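PDB 3CKY: 2-hydroxymethyl glutarate dehydrogenase from Eubacterium barkeri, which catalyses the NAD-dependent interconversion of 2-formylglutarate and (S)-2-hydroxymethylglutarate, a step in the fermentation of nicotinate. Local coordinates for residues 137-143 and 160-166; 227-232 and 296-300; 245-249 and 262-266; 4-10 and 60-66. All blocks are in the same frame, centred on the assembly; numbering follows the deposited sequence. Where two conformers were deposited one is given.

Followed from the N terminus, the chain first closes a loop at contact 4, where segment 60-66 returns beside 4-10 after 49 intervening residues, in the parallel part of the Rossmann sheet. Contact 1 comes next in series and is a tighter closure of only 16 residues, mostly helix 144-157; it lies in the same sheet, its centre about 19 Å from that of contact 4. The other two belong to the helical C-terminal part. Contact 2 spans the longest stretch among them, 227-232 to 296-300, bringing the C-terminal tail back to the end of helix 217-228. Contact 3, between helices 238-255 and 260-274, opens and closes within that span. No two contacts cross.

Contact 1 (137-143 and 160-166); sequences TIMVGAS and DIYHVGD
Strands 136-141 and 158-165 form the parallel pair of a beta-alpha-beta unit connected by helix 144-157. Ile138 uses both its N and its O in the pairing: N donates to Asp160 O, and O receives Tyr162 N at 2.7 Å. Val140 repeats the pattern with Tyr162 O and Val164 N. A beta bulge then shifts the register, and Ala142 N reaches a lone pair of Gly165 O at 3.0 Å. On one face Ile138 and Ile161 lie side by side, their CD1 methyls 3.7 Å apart; branched residues suit a strand, and Ile161 packs on Phe147 and Ile138 on Ile157, both of helix 144-157. On the face of Met139 and Tyr162, the Tyr162 ring meets Thr137 CG2 with its edge, CE2 at 3.7 Å. Thr137 OG1, beside its own backbone N (chi1 -66°), shares a water with Asp160 N. Met139 packs on Lys174, probably the active-site lysine. Asp160 OD2 forms a salt bridge and Tyr162 OH a hydrogen bond to Lys211 NZ of the second subunit; Tyr162 OH also bonds Glu207 there. The helix side is mostly aliphatic, with His163 stacked on Phe147, while the neighbouring subunit's lysine would probably favour a charged aspartate.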
loop_
_atom_site.group_PDB
_atom_site.type_symbol
_atom_site.label_atom_id
_atom_site.label_comp_id
_atom_site.label_asym_id
_atom_site.label_seq_id
_atom_site.Cartn_x
_atom_site.Cartn_y
_atom_site.Cartn_z
ATOM N N THR A 137 19.130 26.002 -9.171
ATOM C CA THR A 137 19.943 24.991 -8.493
ATOM C C THR A 137 20.081 23.821 -9.440
ATOM O O THR A 137 19.091 23.332 -9.969
ATOM C CB THR A 137 19.326 24.547 -7.160
ATOM O OG1 THR A 137 19.343 25.655 -6.257
ATOM C CG2 THR A 137 20.114 23.392 -6.545
ATOM N N ILE A 138 21.314 23.401 -9.680
ATOM C CA ILE A 138 21.606 22.357 -10.650
ATOM C C ILE A 138 22.314 21.200 -9.959
ATOM O O ILE A 138 23.359 21.391 -9.334
ATOM C CB ILE A 138 22.451 22.897 -11.822
ATOM C CG1 ILE A 138 21.719 24.082 -12.496
ATOM C CG2 ILE A 138 22.752 21.779 -12.829
ATOM C CD1 ILE A 138 22.424 24.677 -13.714
ATOM N N MET A 139 21.730 20.004 -10.071
ATOM C CA MET A 139 22.245 18.820 -9.404
ATOM C C MET A 139 22.850 17.887 -10.458
ATOM O O MET A 139 22.136 17.354 -11.304
ATOM C CB MET A 139 21.121 18.132 -8.630
ATOM C CG MET A 139 20.520 18.990 -7.488
ATOM S SD MET A 139 18.698 18.869 -7.312
ATOM C CE MET A 139 18.198 19.592 -8.881
ATOM N N VAL A 140 24.168 17.682 -10.383
ATOM C CA VAL A 140 24.915 17.033 -11.461
ATOM C C VAL A 140 25.454 15.655 -11.083
ATOM O O VAL A 140 26.088 15.491 -10.042
ATOM C CB VAL A 140 26.105 17.912 -11.921
ATOM C CG1 VAL A 140 26.805 17.279 -13.127
ATOM C CG2 VAL A 140 25.631 19.326 -12.255
ATOM N N GLY A 141 25.186 14.678 -11.947
ATOM C CA GLY A 141 25.757 13.339 -11.845
ATOM C C GLY A 141 26.768 13.163 -12.955
ATOM O O GLY A 141 26.402 13.132 -14.123
ATOM N N ALA A 142 28.046 13.059 -12.594
ATOM C CA ALA A 142 29.116 12.969 -13.589
ATOM C C ALA A 142 30.436 12.578 -12.948
ATOM O O ALA A 142 30.541 12.511 -11.728
ATOM C CB ALA A 142 29.259 14.300 -14.320
ATOM N N SER A 143 31.440 12.310 -13.780
ATOM C CA SER A 143 32.813 12.148 -13.301
ATOM C C SER A 143 33.325 13.503 -12.825
ATOM O O SER A 143 32.773 14.546 -13.180
ATOM C CB SER A 143 33.723 11.594 -14.405
ATOM O OG SER A 143 33.981 12.572 -15.392
ATOM N N ASP A 160 23.503 27.752 -7.425
ATOM C CA ASP A 160 24.021 26.616 -6.653
ATOM C C ASP A 160 24.175 25.389 -7.542
ATOM O O ASP A 160 23.191 24.710 -7.875
ATOM C CB ASP A 160 23.113 26.299 -5.469
ATOM C CG ASP A 160 23.142 27.381 -4.400
ATOM O OD1 ASP A 160 24.066 28.214 -4.428
ATOM O OD2 ASP A 160 22.245 27.391 -3.526
ATOM N N ILE A 161 25.419 25.126 -7.944
ATOM C CA ILE A 161 25.734 23.993 -8.808
ATOM C C ILE A 161 26.333 22.881 -7.953
ATOM O O ILE A 161 27.438 23.024 -7.422
ATOM C CB ILE A 161 26.744 24.381 -9.913
ATOM C CG1 ILE A 161 26.298 25.659 -10.648
ATOM C CG2 ILE A 161 26.940 23.209 -10.903
ATOM C CD1 ILE A 161 24.885 25.617 -11.182
ATOM N N TYR A 162 25.602 21.781 -7.813
ATOM C CA TYR A 162 26.039 20.663 -6.987
ATOM C C TYR A 162 26.564 19.508 -7.829
ATOM O O TYR A 162 25.894 19.053 -8.775
ATOM C CB TYR A 162 24.892 20.151 -6.135
ATOM C CG TYR A 162 24.456 21.100 -5.055
ATOM C CD1 TYR A 162 25.079 21.096 -3.812
ATOM C CD2 TYR A 162 23.403 21.989 -5.264
ATOM C CE1 TYR A 162 24.672 21.955 -2.810
ATOM C CE2 TYR A 162 22.983 22.853 -4.264
ATOM C CZ TYR A 162 23.622 22.836 -3.042
ATOM O OH TYR A 162 23.221 23.690 -2.028
ATOM N N HIS A 163 27.771 19.053 -7.487
ATOM C CA HIS A 163 28.289 17.798 -7.989
ATOM C C HIS A 163 27.868 16.731 -6.981
ATOM O O HIS A 163 28.557 16.482 -5.998
ATOM C CB HIS A 163 29.807 17.868 -8.164
ATOM C CG HIS A 163 30.398 16.631 -8.755
ATOM N ND1 HIS A 163 29.688 15.793 -9.585
ATOM C CD2 HIS A 163 31.636 16.095 -8.647
ATOM C CE1 HIS A 163 30.458 14.786 -9.953
ATOM N NE2 HIS A 163 31.646 14.948 -9.400
ATOM N N VAL A 164 26.715 16.117 -7.229
ATOM C CA VAL A 164 26.052 15.275 -6.230
ATOM C C VAL A 164 26.559 13.840 -6.236
ATOM O O VAL A 164 26.325 13.094 -5.284
ATOM C CB VAL A 164 24.502 15.283 -6.409
ATOM C CG1 VAL A 164 23.970 16.708 -6.343
ATOM C CG2 VAL A 164 24.095 14.621 -7.728
ATOM N N GLY A 165 27.254 13.456 -7.294
ATOM C CA GLY A 165 27.790 12.109 -7.391
ATOM C C GLY A 165 28.083 11.774 -8.825
ATOM O O GLY A 165 28.194 12.665 -9.657
ATOM N N ASP A 166 28.214 10.485 -9.120
ATOM C CA ASP A 166 28.461 10.055 -10.491
ATOM C C ASP A 166 27.142 9.981 -11.271
ATOM O O ASP A 166 26.082 10.358 -10.764
ATOM C CB ASP A 166 29.203 8.721 -10.522
ATOM C CG ASP A 166 30.268 8.671 -11.610
ATOM O OD1 ASP A 166 29.991 9.107 -12.750
ATOM O OD2 ASP A 166 31.382 8.198 -11.316
HETATM O O HOH W 1 20.649 28.142 -6.758
#

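Contact 2 (227-232 and 296-300)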
loop_
_atom_site.group_PDB
_atom_site.type_symbol
_atom_site.label_atom_id
_atom_site.label_comp_id
_atom_site.label_asym_id
_atom_site.label_seq_id
_atom_site.Cartn_x
_atom_site.Cartn_y
_atom_site.Cartn_z
ATOM N N ILE A 227 -4.900 25.531 0.226
ATOM C CA ILE A 227 -5.868 24.750 0.970
ATOM C C ILE A 227 -6.852 25.688 1.655
ATOM O O ILE A 227 -8.038 25.605 1.416
ATOM C CB ILE A 227 -5.187 23.807 2.020
ATOM C CG1 ILE A 227 -4.366 22.727 1.304
ATOM C CG2 ILE A 227 -6.212 23.142 2.924
ATOM C CD1 ILE A 227 -3.418 21.936 2.236
ATOM N N MET A 228 -6.357 26.598 2.483
ATOM C CA MET A 228 -7.270 27.478 3.236
ATOM C C MET A 228 -7.994 28.496 2.349
ATOM O O MET A 228 -9.109 28.917 2.671
ATOM C CB MET A 228 -6.544 28.170 4.366
ATOM C CG MET A 228 -6.075 27.210 5.399
ATOM S SD MET A 228 -5.319 28.015 6.808
ATOM C CE MET A 228 -6.777 28.812 7.523
ATOM N N SER A 229 -7.370 28.871 1.233
ATOM C CA SER A 229 -7.994 29.757 0.261
ATOM C C SER A 229 -9.028 29.029 -0.573
ATOM O O SER A 229 -9.978 29.633 -1.035
ATOM C CB SER A 229 -6.942 30.357 -0.679
ATOM O OG SER A 229 -6.551 29.456 -1.712
ATOM N N GLY A 230 -8.815 27.738 -0.786
ATOM C CA GLY A 230 -9.650 26.958 -1.700
ATOM C C GLY A 230 -9.367 27.231 -3.170
ATOM O O GLY A 230 -10.061 26.726 -4.040
ATOM N N ASP A 231 -8.348 28.027 -3.452
ATOM C CA ASP A 231 -7.928 28.310 -4.820
ATOM C C ASP A 231 -6.727 27.438 -5.173
ATOM O O ASP A 231 -5.609 27.695 -4.741
ATOM C CB ASP A 231 -7.575 29.791 -4.967
ATOM C CG ASP A 231 -7.110 30.157 -6.378
ATOM O OD1 ASP A 231 -7.048 29.265 -7.263
ATOM O OD2 ASP A 231 -6.806 31.362 -6.596
ATOM N N PHE A 232 -6.980 26.401 -5.961
ATOM C CA PHE A 232 -5.968 25.419 -6.303
ATOM C C PHE A 232 -5.417 25.637 -7.709
ATOM O O PHE A 232 -4.764 24.765 -8.270
ATOM C CB PHE A 232 -6.536 24.018 -6.132
ATOM C CG PHE A 232 -6.860 23.676 -4.707
ATOM C CD1 PHE A 232 -5.862 23.278 -3.833
ATOM C CD2 PHE A 232 -8.168 23.735 -4.245
ATOM C CE1 PHE A 232 -6.154 22.939 -2.519
ATOM C CE2 PHE A 232 -8.471 23.399 -2.937
ATOM C CZ PHE A 232 -7.457 23.002 -2.070
ATOM N N SER A 296 -15.242 19.518 5.381
ATOM C CA SER A 296 -14.764 20.703 4.679
ATOM C C SER A 296 -13.532 21.272 5.377
ATOM O O SER A 296 -13.595 21.648 6.543
ATOM C CB SER A 296 -15.851 21.777 4.607
ATOM O OG SER A 296 -15.331 22.928 3.955
ATOM N N VAL A 297 -12.418 21.287 4.652
ATOM C CA VAL A 297 -11.178 21.883 5.117
ATOM C C VAL A 297 -10.857 23.085 4.233
ATOM O O VAL A 297 -10.667 24.210 4.726
ATOM C CB VAL A 297 -9.992 20.877 5.068
ATOM C CG1 VAL A 297 -8.721 21.518 5.627
ATOM C CG2 VAL A 297 -10.326 19.605 5.826
ATOM N N SER A 298 -10.789 22.842 2.923
ATOM C CA SER A 298 -10.347 23.872 1.987
ATOM C C SER A 298 -11.387 24.963 1.928
ATOM O O SER A 298 -12.574 24.688 2.034
ATOM C CB SER A 298 -10.049 23.300 0.579
ATOM O OG SER A 298 -11.213 22.827 -0.096
ATOM N N GLY A 299 -10.938 26.208 1.803
ATOM C CA GLY A 299 -11.841 27.349 1.804
ATOM C C GLY A 299 -12.476 27.560 0.445
ATOM O O GLY A 299 -12.587 26.626 -0.359
ATOM N N GLY A 300 -12.909 28.791 0.193
ATOM C CA GLY A 300 -13.547 29.144 -1.075
ATOM C C GLY A 300 -15.003 28.754 -1.068
ATOM O O GLY A 300 -15.573 28.528 0.001
#
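Ser298 lies against the C-terminal end of helix 217-228 in the helical C-terminal domain, where the chain's tail folds back. Its CB touches two partners, 3.2 Å from Ile227 O and 3.7 Å from Phe232 CZ, meeting the phenylalanine ring at its edge and in its plane. From CB the side chain turns to OG, which stands between the backbone N and the carbonyl carbon (chi1 67°) and comes to 4.0 Å from Phe232 CE2. A residue this small fits where carbonyl and ring edge converge. Ile227 O, in the last turn, accepts Gly299 N at 3.0 Å, and also a weak bond from Gly230 N. Ile227 CG2 lies alongside Val297 CG1, continuing an apolar layer that reaches helix 169-197 through Leu192 and Val193. Glu290 OE1 accepts both Val297 N and Ser298 N. Next, Ser229 makes an ST turn, its OG accepting Asp231 N and bonding Lys225 O of the last turn. Gly230 leaves the helical conformation with a positive phi (75°), comfortable for glycine, and having no side chain it lets its CA approach Gly299 O to 3.2 Å.

Contact 3 (245-249 and 262-266); sequences LGLAL and TAMAT
Leu249 packs against a flat group, the peptide unit joining Thr262 to Ala263, its CD2 methyl lying 3.9 Å from Ala263 N. The carbonyl of that unit is occupied from within its own helix: Thr266 N makes the usual helical bond to Thr262 O, and Thr266 OG1 adds a second at 2.7 Å, arriving from above the carbonyl plane. This threonine suits a buried helix face because its hydroxyl donates to the preceding turn; OG1 is beside the backbone N (chi1 -54°), facing back along the helix. The same oxygen presents its flank to leucine carbons, 3.3 Å from Leu245 CB and 3.6 Å from Leu249 CD1, Leu249 and Thr266 meeting tip to tip. Thr262 divides its two branches. CG2 goes into the interface, among Leu245 CD2 at 3.9 Å, Leu249 CD2 and Ala248 CB, whereas OG1 bonds Glu190 of the second subunit. Ala265 CB is 4.2 Å from Leu245 CD1, and Ala248 also packs on Ile175 and Leu179 of helix 169-197. No hydrogen bond crosses between the segments, whose axes pass 9.5 Å apart at 145°. Leu249 and Ala263 also touch Gln267 of the third subunit. Two consecutive helices packed roughly antiparallel form a helical hairpin, here part of the all-helical C-terminal domain of the beta-hydroxyacid dehydrogenases, which takes part in the tetramer interfaces.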
loop_
_atom_site.group_PDB
_atom_site.type_symbol
_atom_site.label_atom_id
_atom_site.label_comp_id
_atom_site.label_asym_id
_atom_site.label_seq_id
_atom_site.Cartn_x
_atom_site.Cartn_y
_atom_site.Cartn_z
ATOM N N LEU A 245 6.334 10.943 -8.345
ATOM C CA LEU A 245 6.196 9.759 -7.485
ATOM C C LEU A 245 6.366 8.458 -8.292
ATOM O O LEU A 245 6.930 7.476 -7.807
ATOM C CB LEU A 245 4.855 9.771 -6.766
ATOM C CG LEU A 245 4.680 10.843 -5.678
ATOM C CD1 LEU A 245 3.197 11.097 -5.374
ATOM C CD2 LEU A 245 5.428 10.486 -4.392
ATOM N N GLY A 246 5.893 8.459 -9.531
ATOM C CA GLY A 246 6.121 7.338 -10.449
ATOM C C GLY A 246 7.582 7.093 -10.753
ATOM O O GLY A 246 7.999 5.964 -10.845
ATOM N N LEU A 247 8.348 8.162 -10.931
ATOM C CA LEU A 247 9.793 8.062 -11.170
ATOM C C LEU A 247 10.520 7.473 -9.966
ATOM O O LEU A 247 11.456 6.709 -10.128
ATOM C CB LEU A 247 10.385 9.428 -11.531
ATOM C CG LEU A 247 10.074 9.944 -12.943
ATOM C CD1 LEU A 247 10.434 11.443 -13.081
ATOM C CD2 LEU A 247 10.788 9.078 -14.026
ATOM N N ALA A 248 10.085 7.849 -8.767
ATOM C CA ALA A 248 10.587 7.278 -7.539
ATOM C C ALA A 248 10.350 5.768 -7.477
ATOM O O ALA A 248 11.254 5.015 -7.140
ATOM C CB ALA A 248 9.945 7.971 -6.331
ATOM N N LEU A 249 9.145 5.333 -7.814
ATOM C CA LEU A 249 8.797 3.918 -7.828
ATOM C C LEU A 249 9.595 3.158 -8.881
ATOM O O LEU A 249 9.948 1.993 -8.665
ATOM C CB LEU A 249 7.291 3.728 -8.064
ATOM C CG LEU A 249 6.352 4.252 -6.963
ATOM C CD1 LEU A 249 4.889 4.068 -7.370
ATOM C CD2 LEU A 249 6.629 3.601 -5.624
ATOM N N THR A 262 5.646 5.946 -0.485
ATOM C CA THR A 262 5.607 6.535 -1.817
ATOM C C THR A 262 4.499 5.911 -2.641
ATOM O O THR A 262 3.749 6.627 -3.310
ATOM C CB THR A 262 6.953 6.335 -2.541
ATOM O OG1 THR A 262 8.001 6.914 -1.743
ATOM C CG2 THR A 262 6.935 6.963 -3.929
ATOM N N ALA A 263 4.430 4.578 -2.596
ATOM C CA ALA A 263 3.445 3.807 -3.333
ATOM C C ALA A 263 2.038 4.248 -2.947
ATOM O O ALA A 263 1.165 4.456 -3.831
ATOM C CB ALA A 263 3.624 2.311 -3.077
ATOM N N MET A 264 1.808 4.396 -1.637
ATOM C CA MET A 264 0.476 4.769 -1.191
ATOM C C MET A 264 0.181 6.217 -1.577
ATOM O O MET A 264 -0.925 6.498 -2.053
ATOM C CB MET A 264 0.245 4.489 0.309
ATOM C CG MET A 264 -0.000 2.991 0.670
ATOM S SD MET A 264 -0.861 1.955 -0.568
ATOM C CE MET A 264 -2.425 2.826 -0.681
ATOM N N ALA A 265 1.149 7.114 -1.422
ATOM C CA ALA A 265 0.981 8.508 -1.881
ATOM C C ALA A 265 0.600 8.549 -3.355
ATOM O O ALA A 265 -0.263 9.309 -3.756
ATOM C CB ALA A 265 2.263 9.338 -1.633
ATOM N N THR A 266 1.245 7.712 -4.160
ATOM C CA THR A 266 0.986 7.676 -5.600
ATOM C C THR A 266 -0.477 7.365 -5.893
ATOM O O THR A 266 -1.112 8.016 -6.742
ATOM C CB THR A 266 1.938 6.665 -6.294
ATOM O OG1 THR A 266 3.301 6.989 -5.959
ATOM C CG2 THR A 266 1.742 6.645 -7.821
#

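Contact 4 (4-10 and 60-66); sequences SIKIGFI and ASDIIFT
Gly8, on strand 6-10 of the Rossmann fold, bonds the neighbouring parallel strand 63-66 through both backbone groups: its N donates to Ile63 O, and its O receives Phe65 N at 2.8 Å. At the strand start Lys6 O is gripped twice, by Asp62 N and Ile63 N, while Lys6 N meets Asp62 OD2 at 3.1 Å from above the carboxylate plane. An aspartate fits this turn because its carboxylate can take up a backbone N-H at the sheet's end. On one face Phe9 and Phe65 lie side by side, ring planes at 19° but slid apart, so that Phe65 CD1 sits over a face of Phe9 and the centroids are 5.3 Å apart. Ile7 CG2 lies at the edge of the Phe65 ring, in its plane, 3.6 Å from CE1. On the other face Ile10 CD1 meets Ile64 CG2 at 3.5 Å, and glycine at position 8 leaves room for Ser61 OG, 3.1 Å from Gly8 CA. Farther out, Val57 O holds that hydroxyl, and Leu23 and Met19 of helix 16-25 cover Ile7 and Phe9. Gly8, Phe9 and Ile10 lie in the probable NAD-binding stretch, just before the glycine-rich turn. Thr66, its OG1 anti to the backbone N (chi1 -160°), donates that hydroxyl to a lone pair of Ile10 O at 3.1 Å.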
loop_
_atom_site.group_PDB
_atom_site.type_symbol
_atom_site.label_atom_id
_atom_site.label_comp_id
_atom_site.label_asym_id
_atom_site.label_seq_id
_atom_site.Cartn_x
_atom_site.Cartn_y
_atom_site.Cartn_z
ATOM N N SER A 4 35.975 30.139 -26.813
ATOM C CA SER A 4 34.842 30.030 -27.774
ATOM C C SER A 4 34.124 28.690 -27.623
ATOM O O SER A 4 33.920 27.963 -28.600
ATOM C CB SER A 4 35.350 30.184 -29.204
ATOM O OG SER A 4 36.102 29.048 -29.590
ATOM N N ILE A 5 33.744 28.361 -26.393
ATOM C CA ILE A 5 32.987 27.145 -26.144
ATOM C C ILE A 5 31.671 27.248 -26.922
ATOM O O ILE A 5 31.096 28.339 -27.048
ATOM C CB ILE A 5 32.760 26.908 -24.620
ATOM C CG1 ILE A 5 32.261 25.480 -24.354
ATOM C CG2 ILE A 5 31.812 27.953 -24.027
ATOM C CD1 ILE A 5 33.312 24.408 -24.589
ATOM N N LYS A 6 31.228 26.126 -27.483
ATOM C CA LYS A 6 30.024 26.098 -28.305
ATOM C C LYS A 6 28.923 25.353 -27.579
ATOM O O LYS A 6 29.061 24.166 -27.288
ATOM C CB LYS A 6 30.307 25.433 -29.655
ATOM C CG LYS A 6 31.435 26.076 -30.466
ATOM C CD LYS A 6 31.231 27.573 -30.664
ATOM C CE LYS A 6 32.349 28.198 -31.483
ATOM N NZ LYS A 6 32.369 29.680 -31.315
ATOM N N ILE A 7 27.834 26.062 -27.289
ATOM C CA ILE A 7 26.688 25.495 -26.592
ATOM C C ILE A 7 25.539 25.222 -27.555
ATOM O O ILE A 7 25.263 26.021 -28.443
ATOM C CB ILE A 7 26.198 26.430 -25.461
ATOM C CG1 ILE A 7 27.363 26.819 -24.541
ATOM C CG2 ILE A 7 25.078 25.776 -24.665
ATOM C CD1 ILE A 7 28.300 25.676 -24.183
ATOM N N GLY A 8 24.874 24.088 -27.361
ATOM C CA GLY A 8 23.724 23.700 -28.168
ATOM C C GLY A 8 22.499 23.435 -27.314
ATOM O O GLY A 8 22.607 22.996 -26.168
ATOM N N PHE A 9 21.331 23.706 -27.884
ATOM C CA PHE A 9 20.056 23.468 -27.216
ATOM C C PHE A 9 19.128 22.642 -28.102
ATOM O O PHE A 9 18.634 23.127 -29.124
ATOM C CB PHE A 9 19.384 24.796 -26.866
ATOM C CG PHE A 9 19.966 25.467 -25.660
ATOM C CD1 PHE A 9 21.029 26.354 -25.785
ATOM C CD2 PHE A 9 19.455 25.211 -24.397
ATOM C CE1 PHE A 9 21.572 26.977 -24.669
ATOM C CE2 PHE A 9 19.993 25.834 -23.273
ATOM C CZ PHE A 9 21.049 26.718 -23.411
ATOM N N ILE A 10 18.902 21.394 -27.700
ATOM C CA ILE A 10 17.908 20.531 -28.334
ATOM C C ILE A 10 16.573 20.770 -27.638
ATOM O O ILE A 10 16.247 20.122 -26.633
ATOM C CB ILE A 10 18.324 19.043 -28.273
ATOM C CG1 ILE A 10 19.636 18.849 -29.040
ATOM C CG2 ILE A 10 17.250 18.151 -28.877
ATOM C CD1 ILE A 10 20.231 17.480 -28.902
ATOM N N ALA A 60 27.564 20.902 -34.349
ATOM C CA ALA A 60 28.218 22.195 -34.113
ATOM C C ALA A 60 28.653 22.425 -32.660
ATOM O O ALA A 60 29.562 23.224 -32.408
ATOM C CB ALA A 60 27.299 23.329 -34.560
ATOM N N SER A 61 28.024 21.723 -31.717
ATOM C CA SER A 61 28.151 22.049 -30.289
ATOM C C SER A 61 29.155 21.183 -29.522
ATOM O O SER A 61 29.421 20.040 -29.889
ATOM C CB SER A 61 26.782 21.945 -29.622
ATOM O OG SER A 61 25.839 22.759 -30.295
ATOM N N ASP A 62 29.707 21.759 -28.457
ATOM C CA ASP A 62 30.590 21.054 -27.528
ATOM C C ASP A 62 29.810 20.589 -26.308
ATOM O O ASP A 62 30.053 19.506 -25.786
ATOM C CB ASP A 62 31.716 21.978 -27.050
ATOM C CG ASP A 62 32.486 22.613 -28.190
ATOM O OD1 ASP A 62 32.501 22.048 -29.308
ATOM O OD2 ASP A 62 33.080 23.684 -27.955
ATOM N N ILE A 63 28.901 21.439 -25.840
ATOM C CA ILE A 63 28.024 21.121 -24.724
ATOM C C ILE A 63 26.582 21.325 -25.175
ATOM O O ILE A 63 26.217 22.407 -25.635
ATOM C CB ILE A 63 28.317 22.005 -23.495
ATOM C CG1 ILE A 63 29.755 21.777 -23.009
ATOM C CG2 ILE A 63 27.303 21.717 -22.373
ATOM C CD1 ILE A 63 30.227 22.784 -21.967
ATOM N N ILE A 64 25.776 20.278 -25.052
ATOM C CA ILE A 64 24.397 20.299 -25.526
ATOM C C ILE A 64 23.444 20.123 -24.343
ATOM O O ILE A 64 23.595 19.204 -23.536
ATOM C CB ILE A 64 24.133 19.186 -26.569
ATOM C CG1 ILE A 64 25.109 19.301 -27.744
ATOM C CG2 ILE A 64 22.700 19.265 -27.080
ATOM C CD1 ILE A 64 25.151 18.064 -28.614
ATOM N N PHE A 65 22.474 21.025 -24.250
ATOM C CA PHE A 65 21.459 20.970 -23.221
ATOM C C PHE A 65 20.169 20.428 -23.804
ATOM O O PHE A 65 19.783 20.768 -24.924
ATOM C CB PHE A 65 21.210 22.360 -22.642
ATOM C CG PHE A 65 22.335 22.865 -21.800
ATOM C CD1 PHE A 65 23.362 23.608 -22.367
ATOM C CD2 PHE A 65 22.377 22.594 -20.445
ATOM C CE1 PHE A 65 24.412 24.077 -21.590
ATOM C CE2 PHE A 65 23.418 23.060 -19.663
ATOM C CZ PHE A 65 24.437 23.805 -20.235
ATOM N N THR A 66 19.512 19.569 -23.031
ATOM C CA THR A 66 18.191 19.085 -23.379
ATOM C C THR A 66 17.380 18.824 -22.122
ATOM O O THR A 66 17.935 18.539 -21.063
ATOM C CB THR A 66 18.265 17.799 -24.241
ATOM O OG1 THR A 66 17.034 17.627 -24.946
ATOM C CG2 THR A 66 18.562 16.569 -23.386
#